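Local coordinates for protein rnase 1 (Danio rerio, PDB 2VQ9) that cleaves RNA as a secreted ribonuclease of the pancreatic family, promotes angiogenesis, and kills bacteria, chiefly Gram-negative ones, without needing its nuclease activity, at residues G40-Q45 / I106-R111; T70-N75 / D101-I106; Y97-Q102 / R128-A133. One frame throughout, in Å; residues are numbered along the deposited sequence.

Interaction 1: G40-Q45 / I106-R111; sequences GGITEQ and ITCTLR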
ATOM      1  N   GLY A  40      -4.348   4.232  -8.124  1.00 20.04           N
ATOM      2  CA  GLY A  40      -5.723   4.727  -8.272  1.00 20.94           C
ATOM      3  C   GLY A  40      -6.646   3.856  -9.107  1.00 21.43           C
ATOM      4  O   GLY A  40      -7.871   3.901  -8.940  1.00 23.29           O
ATOM      5  N   GLY A  41      -6.073   3.057 -10.005  1.00 21.33           N
ATOM      6  CA  GLY A  41      -6.870   2.197 -10.879  1.00 21.04           C
ATOM      7  C   GLY A  41      -7.142   0.792 -10.395  1.00 20.74           C
ATOM      8  O   GLY A  41      -7.720   0.002 -11.132  1.00 21.80           O
ATOM      9  N   ILE A  42      -6.734   0.476  -9.164  1.00 20.93           N
ATOM     10  CA  ILE A  42      -6.890  -0.891  -8.616  1.00 20.28           C
ATOM     11  C   ILE A  42      -8.370  -1.280  -8.551  1.00 21.06           C
ATOM     12  O   ILE A  42      -9.234  -0.427  -8.278  1.00 21.03           O
ATOM     13  CB  ILE A  42      -6.163  -1.071  -7.223  1.00 19.70           C
ATOM     14  CG1 ILE A  42      -6.140  -2.552  -6.760  1.00 19.72           C
ATOM     15  CG2 ILE A  42      -6.834  -0.259  -6.129  1.00 18.94           C
ATOM     16  CD1 ILE A  42      -5.358  -3.560  -7.715  1.00 19.32           C
ATOM     17  N   THR A  43      -8.668  -2.536  -8.883  1.00 21.53           N
ATOM     18  CA  THR A  43      -9.982  -3.121  -8.603  1.00 22.50           C
ATOM     19  C   THR A  43      -9.737  -4.447  -7.892  1.00 23.47           C
ATOM     20  O   THR A  43      -8.609  -4.955  -7.891  1.00 23.56           O
ATOM     21  CB  THR A  43     -10.829  -3.373  -9.900  1.00 22.94           C
ATOM     22  OG1 THR A  43     -10.228  -4.403 -10.692  1.00 23.12           O
ATOM     23  CG2 THR A  43     -10.946  -2.107 -10.762  1.00 22.85           C
ATOM     24  N   GLU A  44     -10.789  -5.033  -7.327  1.00 24.12           N
ATOM     25  CA  GLU A  44     -10.701  -6.390  -6.757  1.00 24.62           C
ATOM     26  C   GLU A  44     -10.231  -7.458  -7.746  1.00 24.64           C
ATOM     27  O   GLU A  44      -9.563  -8.407  -7.346  1.00 25.11           O
ATOM     28  CB  GLU A  44     -12.042  -6.804  -6.155  1.00 25.04           C
ATOM     29  CG  GLU A  44     -12.426  -6.012  -4.902  1.00 25.00           C
ATOM     30  CD  GLU A  44     -13.663  -6.569  -4.250  1.00 25.65           C
ATOM     31  OE1 GLU A  44     -14.420  -7.297  -4.939  1.00 27.33           O
ATOM     32  OE2 GLU A  44     -13.868  -6.296  -3.069  1.00 23.27           O
ATOM     33  N   GLN A  45     -10.557  -7.283  -9.032  1.00 24.66           N
ATOM     34  CA  GLN A  45     -10.256  -8.266 -10.074  1.00 24.67           C
ATOM     35  C   GLN A  45      -8.923  -8.020 -10.814  1.00 23.78           C
ATOM     36  O   GLN A  45      -8.539  -8.796 -11.719  1.00 23.39           O
ATOM     37  CB  GLN A  45     -11.422  -8.333 -11.081  1.00 26.36           C
ATOM     38  CG  GLN A  45     -12.776  -8.742 -10.474  1.00 29.97           C
ATOM     39  CD  GLN A  45     -13.562  -7.573  -9.842  1.00 32.58           C
ATOM     40  OE1 GLN A  45     -13.174  -6.394  -9.942  1.00 36.16           O
ATOM     41  NE2 GLN A  45     -14.681  -7.905  -9.182  1.00 37.74           N
ATOM     42  N   ILE A 106      -7.691  -1.727  -1.675  1.00 17.28           N
ATOM     43  CA  ILE A 106      -7.908  -3.090  -2.148  1.00 17.52           C
ATOM     44  C   ILE A 106      -6.768  -3.957  -1.623  1.00 17.02           C
ATOM     45  O   ILE A 106      -5.588  -3.680  -1.846  1.00 15.88           O
ATOM     46  CB  ILE A 106      -8.039  -3.160  -3.711  1.00 18.30           C
ATOM     47  CG1 ILE A 106      -9.321  -2.406  -4.148  1.00 20.53           C
ATOM     48  CG2 ILE A 106      -7.921  -4.652  -4.212  1.00 18.30           C
ATOM     49  CD1 ILE A 106     -10.415  -3.231  -4.655  1.00 25.90           C
ATOM     50  N   THR A 107      -7.131  -4.980  -0.872  1.00 16.82           N
ATOM     51  CA  THR A 107      -6.152  -5.906  -0.299  1.00 17.53           C
ATOM     52  C   THR A 107      -6.080  -7.137  -1.212  1.00 16.87           C
ATOM     53  O   THR A 107      -7.087  -7.789  -1.478  1.00 17.43           O
ATOM     54  CB  THR A 107      -6.547  -6.272   1.140  1.00 18.30           C
ATOM     55  OG1 THR A 107      -6.509  -5.069   1.934  1.00 21.25           O
ATOM     56  CG2 THR A 107      -5.590  -7.310   1.727  1.00 18.49           C
ATOM     57  N   CYS A 108      -4.880  -7.402  -1.716  1.00 16.38           N
ATOM     58  CA  CYS A 108      -4.582  -8.525  -2.609  1.00 16.23           C
ATOM     59  C   CYS A 108      -3.909  -9.637  -1.810  1.00 16.56           C
ATOM     60  O   CYS A 108      -2.828  -9.457  -1.262  1.00 16.30           O
ATOM     61  CB  CYS A 108      -3.626  -8.061  -3.726  1.00 16.24           C
ATOM     62  SG  CYS A 108      -4.291  -6.759  -4.788  1.00 17.60           S
ATOM     63  N   THR A 109      -4.570 -10.782  -1.738  1.00 16.69           N
ATOM     64  CA  THR A 109      -4.092 -11.898  -0.925  1.00 17.04           C
ATOM     65  C   THR A 109      -3.812 -13.062  -1.853  1.00 17.25           C
ATOM     66  O   THR A 109      -4.677 -13.443  -2.641  1.00 18.71           O
ATOM     67  CB  THR A 109      -5.154 -12.292   0.105  1.00 16.80           C
ATOM     68  OG1 THR A 109      -5.385 -11.157   0.958  1.00 18.13           O
ATOM     69  CG2 THR A 109      -4.630 -13.461   0.951  1.00 17.53           C
ATOM     70  N   LEU A 110      -2.613 -13.633  -1.732  1.00 16.95           N
ATOM     71  CA  LEU A 110      -2.158 -14.665  -2.658  1.00 18.94           C
ATOM     72  C   LEU A 110      -2.977 -15.985  -2.559  1.00 18.61           C
ATOM     73  O   LEU A 110      -3.127 -16.570  -1.477  1.00 20.08           O
ATOM     74  CB  LEU A 110      -0.648 -14.925  -2.400  1.00 17.21           C
ATOM     75  CG  LEU A 110       0.119 -15.881  -3.317  1.00 16.44           C
ATOM     76  CD1 LEU A 110       0.322 -15.245  -4.693  1.00 15.33           C
ATOM     77  CD2 LEU A 110       1.479 -16.179  -2.662  1.00 16.21           C
ATOM     78  N   ARG A 111      -3.495 -16.409  -3.700  1.00 18.66           N
ATOM     79  CA  ARG A 111      -4.381 -17.577  -3.851  1.00 19.88           C
ATOM     80  C   ARG A 111      -3.560 -18.755  -4.363  1.00 19.03           C
ATOM     81  O   ARG A 111      -3.836 -19.927  -4.057  1.00 18.01           O
ATOM     82  CB  ARG A 111      -5.372 -17.202  -4.966  1.00 21.24           C
ATOM     83  CG  ARG A 111      -6.787 -17.384  -4.720  1.00 27.82           C
ATOM     84  CD  ARG A 111      -7.477 -17.071  -6.039  1.00 32.43           C
ATOM     85  NE  ARG A 111      -8.492 -18.070  -6.372  1.00 37.59           N
ATOM     86  CZ  ARG A 111      -8.529 -18.759  -7.510  1.00 41.25           C
ATOM     87  NH1 ARG A 111      -7.598 -18.563  -8.445  1.00 42.65           N
ATOM     88  NH2 ARG A 111      -9.498 -19.655  -7.716  1.00 40.93           N
TER

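Interaction 2: T70-N75 / D101-I106; sequences TFIQAN and DQFTVI. Unlike the reference sequence in segment 101-106: D101 (reference Asn).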
ATOM      1  N   THR A  70      -1.498  -4.378  -0.007  1.00 14.56           N
ATOM      2  CA  THR A  70      -2.634  -3.472  -0.054  1.00 15.65           C
ATOM      3  C   THR A  70      -2.330  -2.285  -0.959  1.00 16.02           C
ATOM      4  O   THR A  70      -1.284  -1.645  -0.804  1.00 16.52           O
ATOM      5  CB  THR A  70      -2.957  -2.951   1.372  1.00 16.33           C
ATOM      6  OG1 THR A  70      -3.250  -4.076   2.219  1.00 17.56           O
ATOM      7  CG2 THR A  70      -4.170  -1.987   1.361  1.00 14.61           C
ATOM      8  N   PHE A  71      -3.239  -2.017  -1.898  1.00 15.54           N
ATOM      9  CA  PHE A  71      -3.171  -0.806  -2.723  1.00 15.94           C
ATOM     10  C   PHE A  71      -4.175   0.230  -2.280  1.00 16.79           C
ATOM     11  O   PHE A  71      -5.370  -0.064  -2.124  1.00 16.40           O
ATOM     12  CB  PHE A  71      -3.422  -1.104  -4.201  1.00 16.27           C
ATOM     13  CG  PHE A  71      -2.366  -1.942  -4.836  1.00 16.81           C
ATOM     14  CD1 PHE A  71      -1.149  -1.389  -5.195  1.00 16.26           C
ATOM     15  CD2 PHE A  71      -2.592  -3.311  -5.068  1.00 16.46           C
ATOM     16  CE1 PHE A  71      -0.141  -2.165  -5.789  1.00 17.46           C
ATOM     17  CE2 PHE A  71      -1.594  -4.116  -5.679  1.00 16.94           C
ATOM     18  CZ  PHE A  71      -0.346  -3.519  -6.025  1.00 16.75           C
ATOM     19  N   ILE A  72      -3.694   1.456  -2.094  1.00 16.31           N
ATOM     20  CA  ILE A  72      -4.603   2.555  -1.827  1.00 17.62           C
ATOM     21  C   ILE A  72      -5.087   3.070  -3.181  1.00 18.39           C
ATOM     22  O   ILE A  72      -4.270   3.362  -4.068  1.00 18.50           O
ATOM     23  CB  ILE A  72      -3.901   3.665  -1.106  1.00 17.33           C
ATOM     24  CG1 ILE A  72      -3.287   3.123   0.199  1.00 17.63           C
ATOM     25  CG2 ILE A  72      -4.889   4.817  -0.848  1.00 17.51           C
ATOM     26  CD1 ILE A  72      -2.154   4.024   0.741  1.00 18.87           C
ATOM     27  N   GLN A  73      -6.402   3.182  -3.320  1.00 19.47           N
ATOM     28  CA  GLN A  73      -7.033   3.625  -4.573  1.00 20.66           C
ATOM     29  C   GLN A  73      -7.062   5.156  -4.600  1.00 21.15           C
ATOM     30  O   GLN A  73      -8.117   5.771  -4.430  1.00 21.61           O
ATOM     31  CB  GLN A  73      -8.443   3.062  -4.643  1.00 20.99           C
ATOM     32  CG  GLN A  73      -9.048   3.007  -6.042  1.00 21.36           C
ATOM     33  CD  GLN A  73     -10.461   2.546  -6.002  1.00 22.70           C
ATOM     34  OE1 GLN A  73     -11.350   3.235  -5.488  1.00 22.59           O
ATOM     35  NE2 GLN A  73     -10.699   1.376  -6.538  1.00 25.06           N
ATOM     36  N   ALA A  74      -5.895   5.749  -4.812  1.00 21.23           N
ATOM     37  CA  ALA A  74      -5.695   7.209  -4.864  1.00 21.62           C
ATOM     38  C   ALA A  74      -4.378   7.513  -5.582  1.00 22.34           C
ATOM     39  O   ALA A  74      -3.577   6.594  -5.853  1.00 21.34           O
ATOM     40  CB  ALA A  74      -5.659   7.806  -3.421  1.00 21.03           C
ATOM     41  N   ASN A  75      -4.152   8.800  -5.887  1.00 23.24           N
ATOM     42  CA  ASN A  75      -2.903   9.236  -6.506  1.00 25.32           C
ATOM     43  C   ASN A  75      -1.833   9.556  -5.448  1.00 24.65           C
ATOM     44  O   ASN A  75      -2.157   9.767  -4.290  1.00 24.71           O
ATOM     45  CB  ASN A  75      -3.178  10.344  -7.583  1.00 26.55           C
ATOM     46  CG  ASN A  75      -2.682  11.771  -7.205  1.00 29.82           C
ATOM     47  OD1 ASN A  75      -2.315  12.064  -6.074  1.00 33.40           O
ATOM     48  ND2 ASN A  75      -2.693  12.670  -8.205  1.00 33.33           N
ATOM     49  N   ASP A 101      -9.275  11.452   6.416  1.00 28.24           N
ATOM     50  CA  ASP A 101     -10.344  10.999   5.511  1.00 26.55           C
ATOM     51  C   ASP A 101     -10.261   9.482   5.328  1.00 25.38           C
ATOM     52  O   ASP A 101      -9.195   8.888   5.503  1.00 24.27           O
ATOM     53  CB  ASP A 101     -10.249  11.630   4.109  1.00 27.22           C
ATOM     54  CG  ASP A 101     -10.405  13.148   4.108  1.00 29.66           C
ATOM     55  OD1 ASP A 101     -10.919  13.701   5.110  1.00 31.29           O
ATOM     56  OD2 ASP A 101     -10.024  13.784   3.077  1.00 29.51           O
ATOM     57  N   GLN A 102     -11.382   8.889   4.925  1.00 24.10           N
ATOM     58  CA  GLN A 102     -11.418   7.503   4.481  1.00 23.87           C
ATOM     59  C   GLN A 102     -10.790   7.445   3.090  1.00 22.58           C
ATOM     60  O   GLN A 102     -10.959   8.385   2.291  1.00 21.75           O
ATOM     61  CB  GLN A 102     -12.861   7.037   4.345  1.00 24.73           C
ATOM     62  CG  GLN A 102     -13.698   7.213   5.607  1.00 28.68           C
ATOM     63  CD  GLN A 102     -13.412   6.127   6.577  1.00 33.51           C
ATOM     64  OE1 GLN A 102     -13.165   6.376   7.760  1.00 36.77           O
ATOM     65  NE2 GLN A 102     -13.407   4.903   6.088  1.00 33.33           N
ATOM     66  N   PHE A 103     -10.075   6.342   2.827  1.00 21.06           N
ATOM     67  CA  PHE A 103      -9.605   5.992   1.490  1.00 20.18           C
ATOM     68  C   PHE A 103     -10.170   4.596   1.152  1.00 19.37           C
ATOM     69  O   PHE A 103     -10.402   3.764   2.030  1.00 18.91           O
ATOM     70  CB  PHE A 103      -8.074   5.916   1.455  1.00 19.04           C
ATOM     71  CG  PHE A 103      -7.374   7.252   1.460  1.00 20.21           C
ATOM     72  CD1 PHE A 103      -6.860   7.791   0.271  1.00 19.61           C
ATOM     73  CD2 PHE A 103      -7.194   7.962   2.655  1.00 20.87           C
ATOM     74  CE1 PHE A 103      -6.167   9.043   0.286  1.00 20.86           C
ATOM     75  CE2 PHE A 103      -6.519   9.202   2.682  1.00 21.07           C
ATOM     76  CZ  PHE A 103      -6.005   9.742   1.495  1.00 20.45           C
ATOM     77  N   THR A 104     -10.402   4.351  -0.122  1.00 18.90           N
ATOM     78  CA  THR A 104     -10.681   3.014  -0.565  1.00 18.31           C
ATOM     79  C   THR A 104      -9.356   2.282  -0.747  1.00 18.39           C
ATOM     80  O   THR A 104      -8.437   2.772  -1.423  1.00 17.71           O
ATOM     81  CB  THR A 104     -11.503   3.041  -1.854  1.00 17.98           C
ATOM     82  OG1 THR A 104     -12.755   3.673  -1.541  1.00 18.58           O
ATOM     83  CG2 THR A 104     -11.747   1.614  -2.378  1.00 18.52           C
ATOM     84  N   VAL A 105      -9.264   1.127  -0.104  1.00 17.88           N
ATOM     85  CA  VAL A 105      -8.124   0.239  -0.310  1.00 18.67           C
ATOM     86  C   VAL A 105      -8.564  -1.111  -0.882  1.00 18.53           C
ATOM     87  O   VAL A 105      -9.668  -1.586  -0.593  1.00 19.29           O
ATOM     88  CB  VAL A 105      -7.270   0.049   0.974  1.00 18.74           C
ATOM     89  CG1 VAL A 105      -6.806   1.420   1.495  1.00 19.79           C
ATOM     90  CG2 VAL A 105      -8.048  -0.756   2.060  1.00 20.57           C
ATOM     91  N   ILE A 106      -7.691  -1.727  -1.675  1.00 17.28           N
ATOM     92  CA  ILE A 106      -7.908  -3.090  -2.148  1.00 17.52           C
ATOM     93  C   ILE A 106      -6.768  -3.957  -1.623  1.00 17.02           C
ATOM     94  O   ILE A 106      -5.588  -3.680  -1.846  1.00 15.88           O
ATOM     95  CB  ILE A 106      -8.039  -3.160  -3.711  1.00 18.30           C
ATOM     96  CG1 ILE A 106      -9.321  -2.406  -4.148  1.00 20.53           C
ATOM     97  CG2 ILE A 106      -7.921  -4.652  -4.212  1.00 18.30           C
ATOM     98  CD1 ILE A 106     -10.415  -3.231  -4.655  1.00 25.90           C
TER
HETATM   99  O   HOH W   1      -9.598   6.303  -2.057  1.00 18.05           O

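Interaction 3: Y97-Q102 / R128-A133; sequences YMSNDQ and RKIVVA. Unlike the reference sequence in segment 97-102: D101 (reference Asn).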
ATOM      1  N   TYR A  97       1.197   7.984  11.044  1.00 34.70           N
ATOM      2  CA  TYR A  97       0.096   8.922  10.881  1.00 33.26           C
ATOM      3  C   TYR A  97      -1.143   8.241  10.345  1.00 32.49           C
ATOM      4  O   TYR A  97      -1.070   7.561   9.330  1.00 30.80           O
ATOM      5  CB  TYR A  97       0.492  10.019   9.900  1.00 33.27           C
ATOM      6  CG  TYR A  97       1.493  10.964  10.494  1.00 34.34           C
ATOM      7  CD1 TYR A  97       1.093  12.213  10.947  1.00 35.99           C
ATOM      8  CD2 TYR A  97       2.834  10.589  10.651  1.00 35.29           C
ATOM      9  CE1 TYR A  97       2.011  13.096  11.515  1.00 38.12           C
ATOM     10  CE2 TYR A  97       3.765  11.464  11.223  1.00 37.83           C
ATOM     11  CZ  TYR A  97       3.339  12.713  11.649  1.00 38.34           C
ATOM     12  OH  TYR A  97       4.232  13.597  12.215  1.00 40.62           O
ATOM     13  N   MET A  98      -2.275   8.445  11.020  1.00 31.79           N
ATOM     14  CA  MET A  98      -3.554   7.939  10.544  1.00 31.49           C
ATOM     15  C   MET A  98      -4.275   9.010   9.730  1.00 30.93           C
ATOM     16  O   MET A  98      -4.364  10.157  10.176  1.00 30.75           O
ATOM     17  CB  MET A  98      -4.419   7.469  11.716  1.00 32.09           C
ATOM     18  CG  MET A  98      -5.758   6.883  11.293  1.00 33.64           C
ATOM     19  SD  MET A  98      -6.822   6.416  12.672  1.00 38.70           S
ATOM     20  CE  MET A  98      -5.786   5.202  13.499  1.00 37.33           C
ATOM     21  N   SER A  99      -4.783   8.659   8.536  1.00 29.10           N
ATOM     22  CA  SER A  99      -5.465   9.646   7.716  1.00 28.25           C
ATOM     23  C   SER A  99      -6.743  10.153   8.418  1.00 29.17           C
ATOM     24  O   SER A  99      -7.418   9.404   9.135  1.00 29.25           O
ATOM     25  CB  SER A  99      -5.787   9.127   6.300  1.00 27.58           C
ATOM     26  OG  SER A  99      -6.770   8.121   6.329  1.00 23.78           O
ATOM     27  N   ASN A 100      -7.040  11.432   8.219  1.00 29.74           N
ATOM     28  CA  ASN A 100      -8.324  12.010   8.644  1.00 30.45           C
ATOM     29  C   ASN A 100      -9.501  11.607   7.731  1.00 29.49           C
ATOM     30  O   ASN A 100     -10.614  11.458   8.223  1.00 30.10           O
ATOM     31  CB  ASN A 100      -8.261  13.539   8.727  1.00 30.90           C
ATOM     32  CG  ASN A 100      -7.098  14.055   9.552  1.00 32.79           C
ATOM     33  OD1 ASN A 100      -6.499  15.074   9.204  1.00 36.55           O
ATOM     34  ND2 ASN A 100      -6.772  13.372  10.648  1.00 33.77           N
ATOM     35  N   ASP A 101      -9.275  11.452   6.416  1.00 28.24           N
ATOM     36  CA  ASP A 101     -10.344  10.999   5.511  1.00 26.55           C
ATOM     37  C   ASP A 101     -10.261   9.482   5.328  1.00 25.38           C
ATOM     38  O   ASP A 101      -9.195   8.888   5.503  1.00 24.27           O
ATOM     39  CB  ASP A 101     -10.249  11.630   4.109  1.00 27.22           C
ATOM     40  CG  ASP A 101     -10.405  13.148   4.108  1.00 29.66           C
ATOM     41  OD1 ASP A 101     -10.919  13.701   5.110  1.00 31.29           O
ATOM     42  OD2 ASP A 101     -10.024  13.784   3.077  1.00 29.51           O
ATOM     43  N   GLN A 102     -11.382   8.889   4.925  1.00 24.10           N
ATOM     44  CA  GLN A 102     -11.418   7.503   4.481  1.00 23.87           C
ATOM     45  C   GLN A 102     -10.790   7.445   3.090  1.00 22.58           C
ATOM     46  O   GLN A 102     -10.959   8.385   2.291  1.00 21.75           O
ATOM     47  CB  GLN A 102     -12.861   7.037   4.345  1.00 24.73           C
ATOM     48  CG  GLN A 102     -13.698   7.213   5.607  1.00 28.68           C
ATOM     49  CD  GLN A 102     -13.412   6.127   6.577  1.00 33.51           C
ATOM     50  OE1 GLN A 102     -13.165   6.376   7.760  1.00 36.77           O
ATOM     51  NE2 GLN A 102     -13.407   4.903   6.088  1.00 33.33           N
ATOM     52  N   ARG A 128     -11.303   2.655   4.518  1.00 21.55           N
ATOM     53  CA  ARG A 128     -10.603   2.748   5.812  1.00 21.73           C
ATOM     54  C   ARG A 128      -9.874   4.052   5.964  1.00 21.79           C
ATOM     55  O   ARG A 128      -9.542   4.692   4.988  1.00 20.61           O
ATOM     56  CB  ARG A 128      -9.553   1.627   5.954  1.00 22.30           C
ATOM     57  CG  ARG A 128      -9.944   0.223   5.452  1.00 24.64           C
ATOM     58  CD  ARG A 128      -9.045  -0.867   6.050  1.00 25.43           C
ATOM     59  NE  ARG A 128      -9.610  -2.213   5.836  1.00 27.34           N
ATOM     60  CZ  ARG A 128      -9.208  -3.328   6.443  1.00 28.21           C
ATOM     61  NH1 ARG A 128      -8.231  -3.308   7.347  1.00 29.92           N
ATOM     62  NH2 ARG A 128      -9.790  -4.492   6.140  1.00 28.18           N
ATOM     63  N   LYS A 129      -9.572   4.429   7.201  1.00 22.30           N
ATOM     64  CA  LYS A 129      -8.515   5.411   7.404  1.00 23.03           C
ATOM     65  C   LYS A 129      -7.179   4.680   7.309  1.00 23.32           C
ATOM     66  O   LYS A 129      -6.997   3.581   7.859  1.00 24.13           O
ATOM     67  CB  LYS A 129      -8.657   6.079   8.754  1.00 23.78           C
ATOM     68  CG  LYS A 129     -10.051   6.543   8.990  1.00 26.15           C
ATOM     69  CD  LYS A 129     -10.263   7.960   8.624  1.00 32.74           C
ATOM     70  CE  LYS A 129     -10.998   8.554   9.809  1.00 33.41           C
ATOM     71  NZ  LYS A 129     -10.456   7.774  10.978  1.00 40.56           N
ATOM     72  N   ILE A 130      -6.243   5.270   6.587  1.00 22.08           N
ATOM     73  CA  ILE A 130      -4.987   4.584   6.354  1.00 21.52           C
ATOM     74  C   ILE A 130      -3.950   5.089   7.349  1.00 22.54           C
ATOM     75  O   ILE A 130      -3.955   6.273   7.705  1.00 22.78           O
ATOM     76  CB  ILE A 130      -4.515   4.762   4.886  1.00 21.33           C
ATOM     77  CG1 ILE A 130      -4.323   6.233   4.506  1.00 20.20           C
ATOM     78  CG2 ILE A 130      -5.517   4.096   3.930  1.00 21.02           C
ATOM     79  CD1 ILE A 130      -3.596   6.428   3.095  1.00 21.40           C
ATOM     80  N   VAL A 131      -3.081   4.178   7.778  1.00 23.20           N
ATOM     81  CA  VAL A 131      -1.997   4.479   8.680  1.00 23.95           C
ATOM     82  C   VAL A 131      -0.701   4.271   7.915  1.00 24.41           C
ATOM     83  O   VAL A 131      -0.401   3.162   7.443  1.00 24.09           O
ATOM     84  CB  VAL A 131      -2.046   3.583   9.955  1.00 24.45           C
ATOM     85  CG1 VAL A 131      -0.924   3.965  10.911  1.00 24.56           C
ATOM     86  CG2 VAL A 131      -3.432   3.701  10.631  1.00 25.33           C
ATOM     87  N   VAL A 132       0.056   5.350   7.790  1.00 23.88           N
ATOM     88  CA  VAL A 132       1.306   5.351   7.049  1.00 24.75           C
ATOM     89  C   VAL A 132       2.434   5.820   7.979  1.00 25.73           C
ATOM     90  O   VAL A 132       2.197   6.661   8.846  1.00 26.28           O
ATOM     91  CB  VAL A 132       1.161   6.247   5.752  1.00 24.62           C
ATOM     92  CG1 VAL A 132      -0.002   5.748   4.857  0.50 24.27           C
ATOM     93  CG2 VAL A 132       0.991   7.695   6.101  0.50 23.43           C
ATOM     94  N   ALA A 133       3.630   5.251   7.817  1.00 26.47           N
ATOM     95  CA  ALA A 133       4.847   5.819   8.387  1.00 27.28           C
ATOM     96  C   ALA A 133       5.345   6.916   7.478  1.00 27.96           C
ATOM     97  O   ALA A 133       5.464   6.746   6.247  1.00 28.04           O
ATOM     98  CB  ALA A 133       5.928   4.746   8.592  1.00 27.37           C
TER

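Interaction 1: G40-Q45 / I106-R111
I106 meets the loop 40-45 at I42, T43 and E44. Its CB sits 3.6 Å from CG1 of I42, and the two isoleucines lie at a slant to each other, with CG2 of I42 resting 3.8 Å from CG1 of I106. The I42 torsion explains the first approach: with CG1 anti to the backbone N (chi1 -171°), that branch is the one laid against CB and CG2 of I106. The tip of I106 runs on to the T43-E44 peptide. CD1 of I106 comes 3.2 Å from N of E44 and 3.4 Å from CG of E44, whose extended chain passes at about a right angle. The carboxylate of E44 then leaves the contact, OE2 accepting a hydrogen bond from the backbone N of E125 on the next strand. Two residues on, C108 makes a looser contact, its SG 4.5 Å from CD1 of I42. No hydrogen bond joins the two segments: the carbonyl of I42 bonds to NE2 of Q73 instead, and OG1 of T43 to OG1 of T46. The contact is therefore small (199 Å²), buried and mainly apolar, and packing, not hydrogen bonding, joins loop and strand. Directional ties run to other parts: E44 to strand 120-135, I42 to Q73 just after strand 68-72, and C108 by its disulfide to C47 of helix 47-53.

Interaction 2: T70-N75 / D101-I106
F71 and I106 form an antiparallel hydrogen-bonded pair, each backbone N bonding to the other's O at 2.9 Å. A third backbone bond, from N of Q73 to O of T104, is 2.8 Å long and nearly straight at hydrogen (163°). Beyond it the strands part, and a water takes over: it donates to O of Q73 and accepts from N of T104, bridging the two backbones where Q73 forms the centre of an inverse gamma turn. The side chains of Q73 and T104 lie side by side, pointing the same way. OE1 of Q73 is 3.5 Å from the methyl CG2 of T104, a packing contact, while NE2 of Q73 bonds to O of I42.

Packing on the sheet face of I72 and V105 comes next. CG1 of I72 lies 4.1 Å from CG1 of V105, and CG2 of I72 reaches CD1 of F103 at 3.7 Å; with CG1 beside the backbone N (chi1 -57°), CG2 is left anti to it and faces the ring. A74 brings CB in at the edge of the F103 ring, in its plane, 3.9 Å from CD1. V105 also meets T70, whose CG2 is 3.7 Å from CB of V105.

The strand axes run at 149° to each other, as in the twisted antiparallel sheet of the pancreatic ribonuclease fold. The pairing borders the active site: T70 belongs to the substrate-binding site, and its carbonyl accepts a hydrogen bond from ND1 of H37, the catalytic proton acceptor.

Interaction 3: Y97-Q102 / R128-A133
Y97 and V132 form an antiparallel hydrogen-bonded pair, M98 and V131 the following non-hydrogen-bonded one, and the strand axes run at 155° to each other, 4.5 Å apart at closest. The bond from N of Y97 to O of V132 is almost straight, 174° at hydrogen. At S99 the backbone N still donates to O of I130 (2.7 Å), but the return bond is taken over by a side chain: N of I130 donates to OG of S99 at 2.9 Å. This hydroxyl in turn donates to O of D101, 2.7 Å away. Its placement between the backbone N and carbonyl carbon (chi1 69°) lets it serve both partners as the chain turns away from the strand.

M98 extends CG anti to its own N, where it meets CB of K129 at 3.9 Å and CG2 of V131; a bend at the sulfur returns CE to the same valine methyl. K129 bends repeatedly along the turn, bringing its CD within 3.2 Å of O of S99. NE2 of Q102 bonds to OG of S127.

The lysine methylenes thus pass close to the oxygens of S99, N100 and Q102. NZ of K129 comes no nearer to them than 3.9 Å, to O of S99, so any help they give its charge is probably long-range electrostatics and not a hydrogen bond, while S99 replaces a missing backbone acceptor and ties the turn to the strand.

In the fold
Interactions 1 and 2 share strand 103-112; interaction 3 lies on strand 120-135, which pairs with both 103-112 and 96-99 in one antiparallel sheet. Interactions 1 and 2 have centres 11 Å apart and share I106, interaction 2 being nested along the chain within the loop closed by interaction 1. Interactions 2 and 3 lie 10 Å apart and share D101 and Q102; I130 packs on I72, F103 and V105 between them. Interactions 1 and 3 are 19 Å apart and alternate along the chain. Interactions 1 and 2 hold the loop that follows helix 27-37, the helix ending in the proton acceptor H37, while interaction 3 joins strands farther along the sheet, which also bears T70 and the proton donor H141.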